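Tyrosinase (Burkholderia thailandensis, PDB 5ZRD) uses a pair of copper ions to oxidise phenols with molecular oxygen, probably yielding catechols and then quinones, and works efficiently at acidic pH. Local coordinates at residues Leu32-Val37 with Glu139-Gln144; Tyr123-Gly128 with Gly228-Thr233; Pro232-Val237 with Ala417-Asn422; Phe327-Lys332 with Ser404-Thr409; Ser468-Val473 with Ile508-Gly513. All blocks are in the same frame, centred on the assembly; numbering follows the deposited sequence.

Interaction 1: Leu32-Val37 with Glu139-Gln144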
# COMPACT_ATOMS: atom_id res chain seq x y z
N LEU A 32 9.23 -45.17 20.39
CA LEU A 32 9.55 -43.96 19.66
C LEU A 32 8.99 -44.06 18.23
O LEU A 32 8.26 -43.17 17.81
CB LEU A 32 11.07 -43.75 19.64
CG LEU A 32 11.50 -42.48 18.90
CD1 LEU A 32 11.16 -41.24 19.71
CD2 LEU A 32 12.97 -42.53 18.53
N VAL A 33 9.31 -45.14 17.52
CA VAL A 33 8.83 -45.31 16.15
C VAL A 33 7.29 -45.31 16.15
O VAL A 33 6.67 -44.61 15.34
CB VAL A 33 9.41 -46.56 15.46
CG1 VAL A 33 8.65 -46.91 14.19
CG2 VAL A 33 10.89 -46.39 15.14
N ARG A 34 6.68 -46.05 17.08
CA ARG A 34 5.23 -46.16 17.10
C ARG A 34 4.62 -44.78 17.31
O ARG A 34 3.60 -44.50 16.73
CB ARG A 34 4.75 -47.13 18.19
CG ARG A 34 3.24 -47.16 18.40
CD ARG A 34 2.79 -48.11 19.51
NE ARG A 34 2.95 -49.49 19.10
CZ ARG A 34 3.90 -50.32 19.53
NH1 ARG A 34 3.96 -51.54 19.01
NH2 ARG A 34 4.77 -49.95 20.47
N ALA A 35 5.24 -43.94 18.15
CA ALA A 35 4.75 -42.57 18.42
C ALA A 35 4.86 -41.69 17.16
O ALA A 35 3.98 -40.86 16.87
CB ALA A 35 5.54 -41.96 19.55
N TRP A 36 5.96 -41.85 16.44
CA TRP A 36 6.19 -41.07 15.25
C TRP A 36 5.20 -41.51 14.15
O TRP A 36 4.64 -40.65 13.42
CB TRP A 36 7.65 -41.19 14.80
CG TRP A 36 8.55 -40.15 15.38
CD1 TRP A 36 9.31 -40.23 16.52
CD2 TRP A 36 8.78 -38.85 14.84
NE1 TRP A 36 10.00 -39.06 16.71
CE2 TRP A 36 9.68 -38.20 15.70
CE3 TRP A 36 8.30 -38.19 13.71
CZ2 TRP A 36 10.12 -36.91 15.45
CZ3 TRP A 36 8.72 -36.91 13.47
CH2 TRP A 36 9.62 -36.29 14.33
N VAL A 37 4.97 -42.82 14.03
CA VAL A 37 3.91 -43.29 13.10
C VAL A 37 2.59 -42.61 13.47
O VAL A 37 1.91 -42.00 12.65
CB VAL A 37 3.81 -44.83 13.09
CG1 VAL A 37 2.62 -45.29 12.25
CG2 VAL A 37 5.09 -45.48 12.60
N GLU A 139 10.69 -52.90 11.69
CA GLU A 139 9.76 -53.95 12.16
C GLU A 139 9.00 -53.47 13.41
O GLU A 139 9.55 -53.36 14.51
CB GLU A 139 10.54 -55.24 12.42
CG GLU A 139 9.68 -56.50 12.42
CD GLU A 139 8.98 -56.90 11.13
OE1 GLU A 139 9.13 -56.21 10.09
OE2 GLU A 139 8.24 -57.91 11.17
N LEU A 140 7.71 -53.20 13.23
CA LEU A 140 6.82 -52.89 14.33
C LEU A 140 5.59 -53.82 14.32
O LEU A 140 4.91 -53.93 13.29
CB LEU A 140 6.39 -51.43 14.22
CG LEU A 140 5.59 -50.94 15.42
CD1 LEU A 140 6.51 -50.73 16.62
CD2 LEU A 140 4.80 -49.68 15.08
N ASP A 141 5.25 -54.44 15.47
CA ASP A 141 4.08 -55.34 15.57
C ASP A 141 4.22 -56.49 14.55
O ASP A 141 3.28 -56.76 13.78
CB ASP A 141 2.74 -54.61 15.28
CG ASP A 141 2.38 -53.51 16.30
OD1 ASP A 141 2.71 -53.65 17.49
OD2 ASP A 141 1.71 -52.52 15.90
N GLY A 142 5.40 -57.11 14.50
CA GLY A 142 5.77 -58.12 13.48
C GLY A 142 5.25 -57.80 12.08
O GLY A 142 4.87 -58.71 11.36
N LYS A 143 5.21 -56.53 11.67
CA LYS A 143 4.99 -56.15 10.26
C LYS A 143 6.11 -55.19 9.85
O LYS A 143 6.56 -54.36 10.66
CB LYS A 143 3.63 -55.48 10.04
CG LYS A 143 2.43 -56.41 10.14
CD LYS A 143 1.09 -55.73 9.99
CE LYS A 143 -0.06 -56.65 10.35
NZ LYS A 143 -1.31 -56.26 9.68
N GLN A 144 6.58 -55.32 8.62
CA GLN A 144 7.48 -54.32 8.08
C GLN A 144 6.70 -53.03 7.82
O GLN A 144 5.60 -53.10 7.28
CB GLN A 144 8.13 -54.81 6.79
CG GLN A 144 9.39 -55.62 7.04
CD GLN A 144 10.51 -55.13 6.17
OE1 GLN A 144 10.30 -54.67 5.05
NE2 GLN A 144 11.72 -55.20 6.69
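With CG anti to the backbone N and a kink at chi3 (-72°), the side chain of Arg34 extends from helix 27-41 and reaches Leu140 and Asp141 at the hairpin end. Leu140 points at the helix, and its two methyls divide the arginine between them. CD2 lies against the start of that side chain, 4.0 Å from Arg34 CB. CD1 sits over one face of the guanidinium, displaced toward its rim, with Arg34 NH1 as its closest atom at 3.6 Å. The salt bridge lies at the guanidinium edge: Arg34 NH1 donates to Asp141 OD1 over 2.9 Å, nearly within the guanidinium plane, yet it arrives 40° out of the carboxylate plane. The bond is also bent at the hydrogen, with an N-H...O angle of 135°. Leu140 is buried, while the ion pair lies toward solvent at the exposed Asp141. A long, weak ion pair joins Arg34 NH2 to Asp31. Leu140 and Lys143 exchange two backbone hydrogen bonds, closing a beta-hairpin with a two-residue turn, Asp141-Gly142, between strands 137-140 and 143-146. This hairpin lies beside helix 27-41, where Val33 packs on Phe138 and Ile145, while Ala35 and Trp36 lean on helix 90-108.

Interaction 2: Tyr123-Gly128 with Gly228-Thr233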
# COMPACT_ATOMS: atom_id res chain seq x y z
N TYR A 123 30.41 -42.43 17.57
CA TYR A 123 29.74 -43.07 16.44
C TYR A 123 29.61 -42.08 15.28
O TYR A 123 30.06 -42.37 14.14
CB TYR A 123 28.38 -43.68 16.81
CG TYR A 123 27.75 -44.35 15.62
CD1 TYR A 123 28.11 -45.63 15.26
CD2 TYR A 123 26.90 -43.66 14.77
CE1 TYR A 123 27.63 -46.23 14.10
CE2 TYR A 123 26.37 -44.26 13.63
CZ TYR A 123 26.76 -45.54 13.27
OH TYR A 123 26.27 -46.16 12.16
N THR A 124 29.06 -40.90 15.56
CA THR A 124 28.77 -39.98 14.49
C THR A 124 30.10 -39.56 13.85
O THR A 124 30.20 -39.48 12.62
CB THR A 124 27.94 -38.77 14.95
OG1 THR A 124 26.71 -39.14 15.58
CG2 THR A 124 27.58 -37.89 13.78
N LEU A 125 31.13 -39.34 14.65
CA LEU A 125 32.37 -38.88 14.05
C LEU A 125 32.92 -39.93 13.07
O LEU A 125 33.62 -39.55 12.10
CB LEU A 125 33.41 -38.61 15.13
CG LEU A 125 33.11 -37.45 16.06
CD1 LEU A 125 34.01 -37.52 17.30
CD2 LEU A 125 33.25 -36.13 15.33
N LYS A 126 32.71 -41.22 13.37
CA LYS A 126 33.36 -42.29 12.60
C LYS A 126 32.40 -42.88 11.57
O LYS A 126 32.87 -43.51 10.67
CB LYS A 126 33.85 -43.42 13.52
CG LYS A 126 34.96 -43.04 14.49
CD LYS A 126 35.18 -44.06 15.60
CE LYS A 126 36.37 -44.98 15.39
NZ LYS A 126 36.23 -45.84 14.19
N HIS A 127 31.09 -42.70 11.70
CA HIS A 127 30.13 -43.36 10.80
C HIS A 127 28.97 -42.45 10.32
O HIS A 127 28.15 -42.90 9.52
CB HIS A 127 29.57 -44.58 11.51
CG HIS A 127 30.66 -45.56 11.76
ND1 HIS A 127 31.02 -45.96 13.03
CD2 HIS A 127 31.52 -46.13 10.90
CE1 HIS A 127 32.04 -46.78 12.94
NE2 HIS A 127 32.37 -46.90 11.64
N GLY A 128 28.84 -41.22 10.81
CA GLY A 128 27.76 -40.35 10.36
C GLY A 128 26.45 -40.64 11.08
O GLY A 128 26.43 -40.93 12.26
N GLY A 228 40.47 -44.83 11.05
CA GLY A 228 41.28 -44.92 12.28
C GLY A 228 40.59 -44.20 13.42
O GLY A 228 39.37 -44.30 13.56
N ASP A 229 41.34 -43.46 14.24
CA ASP A 229 40.74 -42.38 15.05
C ASP A 229 40.16 -41.25 14.12
O ASP A 229 40.74 -40.91 13.05
CB ASP A 229 41.73 -41.78 16.10
CG ASP A 229 41.79 -42.59 17.39
OD1 ASP A 229 40.74 -43.00 17.93
OD2 ASP A 229 42.92 -42.81 17.89
N PRO A 230 39.01 -40.68 14.52
CA PRO A 230 38.34 -39.68 13.66
C PRO A 230 39.15 -38.38 13.48
O PRO A 230 39.13 -37.81 12.39
CB PRO A 230 36.98 -39.46 14.35
CG PRO A 230 37.20 -39.85 15.80
CD PRO A 230 38.26 -40.93 15.77
N ASP A 231 39.85 -37.96 14.55
CA ASP A 231 40.70 -36.75 14.62
C ASP A 231 40.01 -35.44 14.22
O ASP A 231 40.26 -34.93 13.16
CB ASP A 231 41.99 -36.91 13.79
CG ASP A 231 42.93 -37.99 14.34
OD1 ASP A 231 42.66 -38.53 15.45
OD2 ASP A 231 43.94 -38.28 13.65
N PRO A 232 39.14 -34.90 15.08
CA PRO A 232 38.54 -33.61 14.72
C PRO A 232 39.59 -32.49 14.77
O PRO A 232 40.28 -32.35 15.77
CB PRO A 232 37.39 -33.40 15.72
CG PRO A 232 37.62 -34.40 16.83
CD PRO A 232 38.42 -35.53 16.21
N THR A 233 39.72 -31.74 13.67
CA THR A 233 40.48 -30.49 13.63
C THR A 233 39.74 -29.40 14.43
O THR A 233 38.62 -29.62 14.96
CB THR A 233 40.74 -30.00 12.20
OG1 THR A 233 39.58 -29.32 11.69
CG2 THR A 233 41.12 -31.13 11.26
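Leu125 and Lys126, consecutive on the last part of helix 122-127, both meet the ring of Pro230, Leu125 at CB and CG, Lys126 along CB, CG and CD. The Pro230 CB-CG edge faces the helix: CB is 3.8 Å from Leu125 CB, and CG is 4.0 Å from that same atom. Leu125 therefore touches through the root of its side chain. Lys126 passes the ring at a slant, its CG 4.1 Å from Pro230 CB and equally near CG and CD, which spreads the contact along the ring. Bends at chi3 (102°) and chi4 (-63°) then fold the lysine back toward the preceding residues of the loop, where CE and NZ both come within 3.6 Å of Gly228 O. The backbones are close as well, Lys126 CA lying 5.7 Å from Pro230 CA. Leu125 also packs on Leu220 of helix 205-221 and Tyr238 of helix 237-244, while Leu125 O accepts a hydrogen bond from Arg217 NE. Pro230 thus packs its loop against the last turn of helix 122-127, although Gly228 to Pro230 are poorly ordered. The chemistry is mainly aliphatic: the lysine contributes its methylenes, Lys126 NZ makes no hydrogen bond to Gly228 O, and any attraction there is probably only electrostatic.

Interaction 3: Pro232-Val237 with Ala417-Asn422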
# COMPACT_ATOMS: atom_id res chain seq x y z
N PRO A 232 39.14 -34.90 15.08
CA PRO A 232 38.54 -33.61 14.72
C PRO A 232 39.59 -32.49 14.77
O PRO A 232 40.28 -32.35 15.77
CB PRO A 232 37.39 -33.40 15.72
CG PRO A 232 37.62 -34.40 16.83
CD PRO A 232 38.42 -35.53 16.21
N THR A 233 39.72 -31.74 13.67
CA THR A 233 40.48 -30.49 13.63
C THR A 233 39.74 -29.40 14.43
O THR A 233 38.62 -29.62 14.96
CB THR A 233 40.74 -30.00 12.20
OG1 THR A 233 39.58 -29.32 11.69
CG2 THR A 233 41.12 -31.13 11.26
N ARG A 234 40.37 -28.23 14.49
CA ARG A 234 39.88 -27.06 15.23
C ARG A 234 38.86 -26.30 14.38
O ARG A 234 38.29 -25.35 14.86
CB ARG A 234 41.03 -26.11 15.65
CG ARG A 234 41.69 -25.37 14.49
CD ARG A 234 42.75 -24.31 14.82
NE ARG A 234 44.03 -24.89 15.18
CZ ARG A 234 44.33 -25.33 16.39
NH1 ARG A 234 45.43 -26.06 16.56
NH2 ARG A 234 43.55 -25.05 17.43
N ASN A 235 38.64 -26.68 13.13
CA ASN A 235 37.73 -25.95 12.23
C ASN A 235 36.36 -26.60 12.06
O ASN A 235 35.49 -25.97 11.43
CB ASN A 235 38.24 -25.95 10.80
CG ASN A 235 39.65 -25.45 10.76
OD1 ASN A 235 40.53 -26.20 10.35
ND2 ASN A 235 39.85 -24.25 11.28
N GLY A 236 36.20 -27.85 12.46
CA GLY A 236 35.00 -28.61 12.15
C GLY A 236 33.83 -28.28 13.07
O GLY A 236 33.93 -27.43 13.94
N VAL A 237 32.70 -28.96 12.86
CA VAL A 237 31.53 -28.73 13.67
C VAL A 237 31.79 -29.25 15.09
O VAL A 237 31.25 -28.70 16.03
CB VAL A 237 30.27 -29.38 13.08
CG1 VAL A 237 29.06 -29.09 13.97
CG2 VAL A 237 30.05 -28.90 11.65
N ALA A 417 43.06 -24.48 21.76
CA ALA A 417 44.22 -23.63 22.09
C ALA A 417 44.98 -23.25 20.81
O ALA A 417 45.19 -24.07 19.90
CB ALA A 417 45.16 -24.33 23.05
N VAL A 418 45.45 -22.02 20.81
CA VAL A 418 46.38 -21.57 19.79
C VAL A 418 47.70 -22.32 19.97
O VAL A 418 48.35 -22.18 21.00
CB VAL A 418 46.58 -20.05 19.88
CG1 VAL A 418 47.56 -19.54 18.82
CG2 VAL A 418 45.23 -19.32 19.79
N PRO A 419 48.10 -23.14 18.99
CA PRO A 419 49.45 -23.72 19.06
C PRO A 419 50.49 -22.60 19.27
O PRO A 419 50.34 -21.54 18.66
CB PRO A 419 49.71 -24.39 17.70
CG PRO A 419 48.33 -24.51 17.08
CD PRO A 419 47.50 -23.39 17.67
N SER A 420 51.49 -22.84 20.13
CA SER A 420 52.57 -21.85 20.43
C SER A 420 53.29 -21.44 19.13
O SER A 420 53.70 -22.28 18.35
CB SER A 420 53.56 -22.43 21.40
OG SER A 420 54.29 -23.45 20.74
N GLY A 421 53.45 -20.13 18.94
CA GLY A 421 54.06 -19.54 17.75
C GLY A 421 53.07 -19.31 16.62
O GLY A 421 53.40 -18.70 15.62
N ASN A 422 51.84 -19.82 16.75
CA ASN A 422 50.81 -19.57 15.76
C ASN A 422 50.06 -18.28 16.15
O ASN A 422 50.19 -17.81 17.27
CB ASN A 422 49.92 -20.80 15.61
CG ASN A 422 50.44 -21.81 14.61
OD1 ASN A 422 51.63 -21.86 14.31
ND2 ASN A 422 49.54 -22.59 14.06
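The unusual feature here is a proline CH2 over the rim of a guanidinium face: Pro419 CD stands 3.5 Å above the plane of the Arg234 group. The closest approach is a little to one side, where Arg234 NH1 comes to 3.3 Å from Pro419 CG. Arg234 CZ lies 3.9 Å from Pro419 CD, so CD is the ring carbon over the face, and CG stands farther out, beside NH1. The two side chains arrive from opposite directions, the arginine spanning most of the gap, since even the nearest CA atoms, those of Arg234 and Ala417, are 8.8 Å apart. Its conformation explains the reach: CG is tucked between the backbone N and the carbonyl carbon (chi1 70°), the chain then runs extended through chi2, and a turn at chi3 (77°) presents the flat group to the proline. The other terminal nitrogen, Arg234 NH2, points at the backbone, where it makes a weak hydrogen bond to Ala417 O at 3.1 Å with an N-H...O angle of only 122°. This is therefore a surface contact in which CH groups against a cationic group accompany a poorly aligned polar link. Each partner is braced locally. Thr233 OG1 accepts from Asn235 N in an ST turn around Arg234, and Pro419 opens a type II turn closed by Asn422 N to Pro419 O. The arginine loop leads from helix 205-221 into helix 237-244, with Gly236 at the N-cap, whereas the proline loop joins helix 410-415 to strand 426-430; the contact bridges these two connections.

Interaction 4: Phe327-Lys332 with Ser404-Thr409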
# COMPACT_ATOMS: atom_id res chain seq x y z
N PHE A 327 22.53 -26.66 24.89
CA PHE A 327 22.03 -25.52 25.66
C PHE A 327 22.00 -25.88 27.15
O PHE A 327 22.39 -25.08 27.99
CB PHE A 327 20.66 -25.12 25.11
CG PHE A 327 19.94 -24.02 25.83
CD1 PHE A 327 20.60 -23.13 26.66
CD2 PHE A 327 18.58 -23.88 25.67
CE1 PHE A 327 19.91 -22.10 27.31
CE2 PHE A 327 17.89 -22.83 26.30
CZ PHE A 327 18.57 -21.94 27.09
N TRP A 328 21.57 -27.09 27.48
CA TRP A 328 21.44 -27.52 28.89
C TRP A 328 22.83 -27.75 29.52
O TRP A 328 23.06 -27.38 30.67
CB TRP A 328 20.55 -28.78 28.99
CG TRP A 328 20.41 -29.31 30.38
CD1 TRP A 328 20.88 -30.49 30.85
CD2 TRP A 328 19.78 -28.65 31.50
NE1 TRP A 328 20.60 -30.62 32.18
CE2 TRP A 328 19.92 -29.51 32.61
CE3 TRP A 328 19.15 -27.42 31.68
CZ2 TRP A 328 19.41 -29.21 33.86
CZ3 TRP A 328 18.64 -27.12 32.93
CH2 TRP A 328 18.76 -28.00 34.00
N VAL A 329 23.75 -28.32 28.74
CA VAL A 329 25.13 -28.46 29.19
C VAL A 329 25.76 -27.09 29.46
O VAL A 329 26.47 -26.97 30.42
CB VAL A 329 25.99 -29.23 28.18
CG1 VAL A 329 27.47 -29.11 28.52
CG2 VAL A 329 25.58 -30.69 28.11
N TRP A 330 25.51 -26.09 28.62
CA TRP A 330 26.08 -24.80 28.80
C TRP A 330 25.49 -24.19 30.07
O TRP A 330 26.20 -23.51 30.80
CB TRP A 330 25.82 -23.89 27.58
CG TRP A 330 26.24 -22.46 27.77
CD1 TRP A 330 27.47 -21.93 27.52
CD2 TRP A 330 25.45 -21.39 28.31
NE1 TRP A 330 27.48 -20.60 27.84
CE2 TRP A 330 26.25 -20.24 28.32
CE3 TRP A 330 24.14 -21.30 28.81
CZ2 TRP A 330 25.80 -19.03 28.82
CZ3 TRP A 330 23.68 -20.09 29.27
CH2 TRP A 330 24.51 -18.98 29.30
N GLN A 331 24.20 -24.41 30.28
CA GLN A 331 23.51 -23.88 31.50
C GLN A 331 24.18 -24.48 32.72
O GLN A 331 24.51 -23.75 33.62
CB GLN A 331 22.03 -24.21 31.53
CG GLN A 331 21.21 -23.32 30.61
CD GLN A 331 19.74 -23.69 30.55
OE1 GLN A 331 19.34 -24.56 29.78
NE2 GLN A 331 18.93 -22.98 31.33
N LYS A 332 24.51 -25.77 32.67
CA LYS A 332 25.13 -26.49 33.82
C LYS A 332 26.57 -26.03 34.04
O LYS A 332 26.95 -25.72 35.16
CB LYS A 332 25.14 -28.00 33.59
CG LYS A 332 23.78 -28.71 33.61
CD LYS A 332 23.74 -29.98 34.47
CE LYS A 332 24.41 -31.22 33.88
NZ LYS A 332 24.32 -31.29 32.39
N SER A 404 28.11 -37.00 24.65
CA SER A 404 29.37 -36.34 24.33
C SER A 404 29.38 -34.90 24.87
O SER A 404 28.37 -34.18 24.86
CB SER A 404 29.62 -36.40 22.82
OG SER A 404 28.75 -35.56 22.08
N LEU A 405 30.55 -34.48 25.33
CA LEU A 405 30.86 -33.12 25.70
C LEU A 405 30.15 -32.67 26.98
O LEU A 405 30.13 -31.45 27.25
CB LEU A 405 30.49 -32.17 24.55
CG LEU A 405 31.12 -32.46 23.19
CD1 LEU A 405 30.76 -31.38 22.18
CD2 LEU A 405 32.63 -32.60 23.29
N ASP A 406 29.61 -33.56 27.79
CA ASP A 406 29.04 -33.11 29.09
C ASP A 406 30.10 -32.36 29.96
O ASP A 406 29.79 -31.43 30.70
CB ASP A 406 28.49 -34.29 29.88
CG ASP A 406 27.23 -34.92 29.24
OD1 ASP A 406 26.48 -34.25 28.47
OD2 ASP A 406 26.99 -36.11 29.55
N ASP A 407 31.35 -32.77 29.86
CA ASP A 407 32.36 -32.34 30.80
C ASP A 407 33.45 -31.52 30.09
O ASP A 407 33.95 -31.93 29.05
CB ASP A 407 33.02 -33.57 31.47
CG ASP A 407 32.02 -34.50 32.14
OD1 ASP A 407 31.07 -34.01 32.80
OD2 ASP A 407 32.19 -35.75 31.97
N ALA A 408 33.79 -30.37 30.67
CA ALA A 408 34.95 -29.54 30.32
C ALA A 408 36.20 -30.29 30.76
O ALA A 408 36.36 -30.49 31.94
CB ALA A 408 34.87 -28.20 31.04
N THR A 409 37.02 -30.74 29.81
CA THR A 409 38.24 -31.49 30.12
C THR A 409 39.47 -30.74 29.57
O THR A 409 39.34 -29.72 28.89
CB THR A 409 38.22 -32.90 29.53
OG1 THR A 409 38.61 -32.81 28.16
CG2 THR A 409 36.88 -33.60 29.68
O HOH W 1 27.42 -30.75 32.41
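Val329 overlaps the Leu405 and Asp406 carbonyls and the Asp406 carboxylate with its two methyls, each taking a different target. CG1, trans to the backbone N (chi1 168°), rests among carbonyl oxygens, 3.8 Å from Leu405 O and 3.9 Å from Asp406 O. CG2 lies 3.7 Å from Asp406 OD1, and the two side chains cross at roughly a right angle. The helix and the loop come close here, with the CA atoms of Val329 and Asp406 6.1 Å apart. In this crystal, where the exposed Lys332 also touches a neighbouring molecule, its NZ donates to a water over 3.1 Å, and the water donates in turn to Asp406 O over 3.0 Å. The same carbonyl also receives a hydrogen bond from Gln333 NE2. The carboxylate is anchored elsewhere, since Asp406 OD2 accepts from Gly403 N; this internal bond probably fixes the orientation that puts OD1 beside the valine. Helix 315-334 also carries the copper ligand His320, so the contact ties the later part of a copper-bearing helix to the loop before helix 410-415, away from the site itself. Chemically, the direct contact is methyl groups against oxygens, with polarity handled at its margins. Lys332 NZ lies 5.4 Å from Asp406 OD1, too far for a charge pair, so any attraction between them would be long-range and the defined polar connection is the one carried by water.

Interaction 5: Ser468-Val473 with Ile508-Gly513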
# COMPACT_ATOMS: atom_id res chain seq x y z
N SER A 468 19.74 -19.64 6.08
CA SER A 468 18.82 -18.59 5.72
C SER A 468 17.54 -19.23 5.18
O SER A 468 17.11 -20.28 5.66
CB SER A 468 19.48 -17.63 4.79
OG SER A 468 18.61 -16.53 4.51
N ARG A 469 16.96 -18.64 4.15
CA ARG A 469 15.59 -18.94 3.75
C ARG A 469 15.48 -18.77 2.23
O ARG A 469 16.24 -17.96 1.65
CB ARG A 469 14.68 -17.95 4.47
CG ARG A 469 15.06 -16.51 4.16
CD ARG A 469 14.05 -15.48 4.60
NE ARG A 469 12.87 -15.68 3.79
CZ ARG A 469 11.73 -15.04 3.95
NH1 ARG A 469 10.72 -15.31 3.12
NH2 ARG A 469 11.61 -14.14 4.91
N TRP A 470 14.58 -19.49 1.58
CA TRP A 470 14.22 -19.12 0.22
C TRP A 470 13.36 -17.86 0.29
O TRP A 470 12.55 -17.76 1.20
CB TRP A 470 13.43 -20.25 -0.44
CG TRP A 470 14.19 -21.53 -0.52
CD1 TRP A 470 13.90 -22.69 0.12
CD2 TRP A 470 15.38 -21.77 -1.29
NE1 TRP A 470 14.81 -23.65 -0.20
CE2 TRP A 470 15.74 -23.12 -1.07
CE3 TRP A 470 16.16 -20.99 -2.15
CZ2 TRP A 470 16.85 -23.71 -1.67
CZ3 TRP A 470 17.24 -21.58 -2.77
CH2 TRP A 470 17.57 -22.92 -2.54
N ASN A 471 13.49 -16.97 -0.70
CA ASN A 471 12.69 -15.74 -0.79
C ASN A 471 11.94 -15.62 -2.11
O ASN A 471 12.50 -15.82 -3.19
CB ASN A 471 13.55 -14.48 -0.77
CG ASN A 471 13.80 -14.00 0.63
OD1 ASN A 471 14.95 -13.96 1.06
ND2 ASN A 471 12.74 -13.62 1.32
N VAL A 472 10.69 -15.20 -1.98
CA VAL A 472 9.86 -14.76 -3.11
C VAL A 472 9.60 -13.27 -2.94
O VAL A 472 8.96 -12.87 -1.98
CB VAL A 472 8.51 -15.50 -3.13
CG1 VAL A 472 7.61 -15.01 -4.25
CG2 VAL A 472 8.69 -17.00 -3.18
N VAL A 473 10.07 -12.47 -3.87
CA VAL A 473 10.05 -11.03 -3.71
C VAL A 473 9.35 -10.37 -4.91
O VAL A 473 9.57 -10.77 -6.07
CB VAL A 473 11.48 -10.48 -3.52
CG1 VAL A 473 12.41 -10.89 -4.65
CG2 VAL A 473 11.47 -8.97 -3.34
N ILE A 508 30.03 -20.63 -0.83
CA ILE A 508 29.30 -21.75 -1.37
C ILE A 508 27.82 -21.44 -1.20
O ILE A 508 27.35 -21.30 -0.06
CB ILE A 508 29.71 -23.06 -0.67
CG1 ILE A 508 31.23 -23.30 -0.74
CG2 ILE A 508 28.93 -24.23 -1.24
CD1 ILE A 508 31.70 -24.45 0.14
N HIS A 509 27.08 -21.34 -2.30
CA HIS A 509 25.76 -20.78 -2.24
C HIS A 509 24.79 -21.57 -3.13
O HIS A 509 25.19 -22.45 -3.88
CB HIS A 509 25.82 -19.31 -2.61
CG HIS A 509 26.41 -19.10 -3.94
ND1 HIS A 509 25.63 -19.02 -5.07
CD2 HIS A 509 27.70 -19.01 -4.34
CE1 HIS A 509 26.41 -18.85 -6.12
NE2 HIS A 509 27.69 -18.84 -5.70
N ARG A 510 23.52 -21.26 -3.01
CA ARG A 510 22.49 -21.95 -3.82
C ARG A 510 22.47 -21.43 -5.27
O ARG A 510 21.98 -22.11 -6.18
CB ARG A 510 21.13 -21.76 -3.17
CG ARG A 510 21.04 -22.27 -1.74
CD ARG A 510 21.25 -23.75 -1.68
NE ARG A 510 20.61 -24.42 -0.55
CZ ARG A 510 20.67 -25.72 -0.36
NH1 ARG A 510 21.51 -26.43 -1.10
NH2 ARG A 510 19.90 -26.30 0.54
N GLY A 511 22.98 -20.23 -5.49
CA GLY A 511 22.89 -19.56 -6.81
C GLY A 511 21.47 -19.55 -7.39
O GLY A 511 21.28 -19.92 -8.55
N GLY A 512 20.48 -19.16 -6.58
CA GLY A 512 19.07 -19.12 -7.02
C GLY A 512 18.37 -20.48 -6.97
O GLY A 512 17.13 -20.54 -6.87
N GLY A 513 19.13 -21.57 -7.07
CA GLY A 513 18.55 -22.93 -7.17
C GLY A 513 17.88 -23.16 -8.52
O GLY A 513 17.02 -24.04 -8.64
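Trp470 and Arg510 meet through the benzene half of the indole and the arginine chain from CB to NE. The tryptophan has CG opposite its carbonyl carbon, and chi2 of 114° turns the six-membered ring toward the other segment. CH2 is its leading atom, 3.6 Å from Arg510 CG and 3.8 Å from Arg510 CB, with CZ3 3.9 Å from the same CB. The arginine uses a similar first torsion but then bends sharply at chi2 (-63°). That bend carries CD and NE back past the six-membered ring, which they meet obliquely, with Arg510 NE 4.0 Å from Trp470 CZ2. The indole and guanidinium planes are 13° apart, although the two side chains as a whole cross at about a right angle.

Arg510 follows strand 502-509, an inner strand of the mixed sheet that also includes strands 295-297, 441-450 and 456-466, and Trp470 belongs to the loop leaving strand 456-466. The buried contact thus joins the connections at two strand ends, in a region where the Arg510 side chain comes within about 9 Å of that of the copper ligand His281. Farther along the tryptophan loop, Val472 and Val473 pack on Gly164 and Pro163 of a second subunit. The guanidinium is held at every nitrogen: NE forms a salt bridge with Glu306, NH1 donates to Ala298 O and Ala300 O, and NH2 donates to Gly285 O. These bonds probably fix its rotation. Past Arg510 the chain turns through three glycines of positive phi, less well ordered at Gly512 and Gly513; Gly512 O lies 4.2 Å from Trp470 CZ3.

In the fold
Interactions 4 and 5 are buried, interactions 1 and 2 partly so, and interaction 3 lies at the surface. Interactions 2 and 3 share Pro232 and Thr233 on the loop between helices 205-221 and 237-244: its middle packs on helix 122-127 by aliphatic contact, while Arg234 near its far end meets another loop. Interactions 3 and 4 flank helix 410-415, on its two adjoining loops. Arginines recur with different roles: a salt bridge in interaction 1, a weak carbonyl bond in interaction 3, and in interaction 5 apolar contact while the charge is satisfied elsewhere. Interactions 4 and 5 lie on opposite sides of the chain's centre, 34 Å apart between centres.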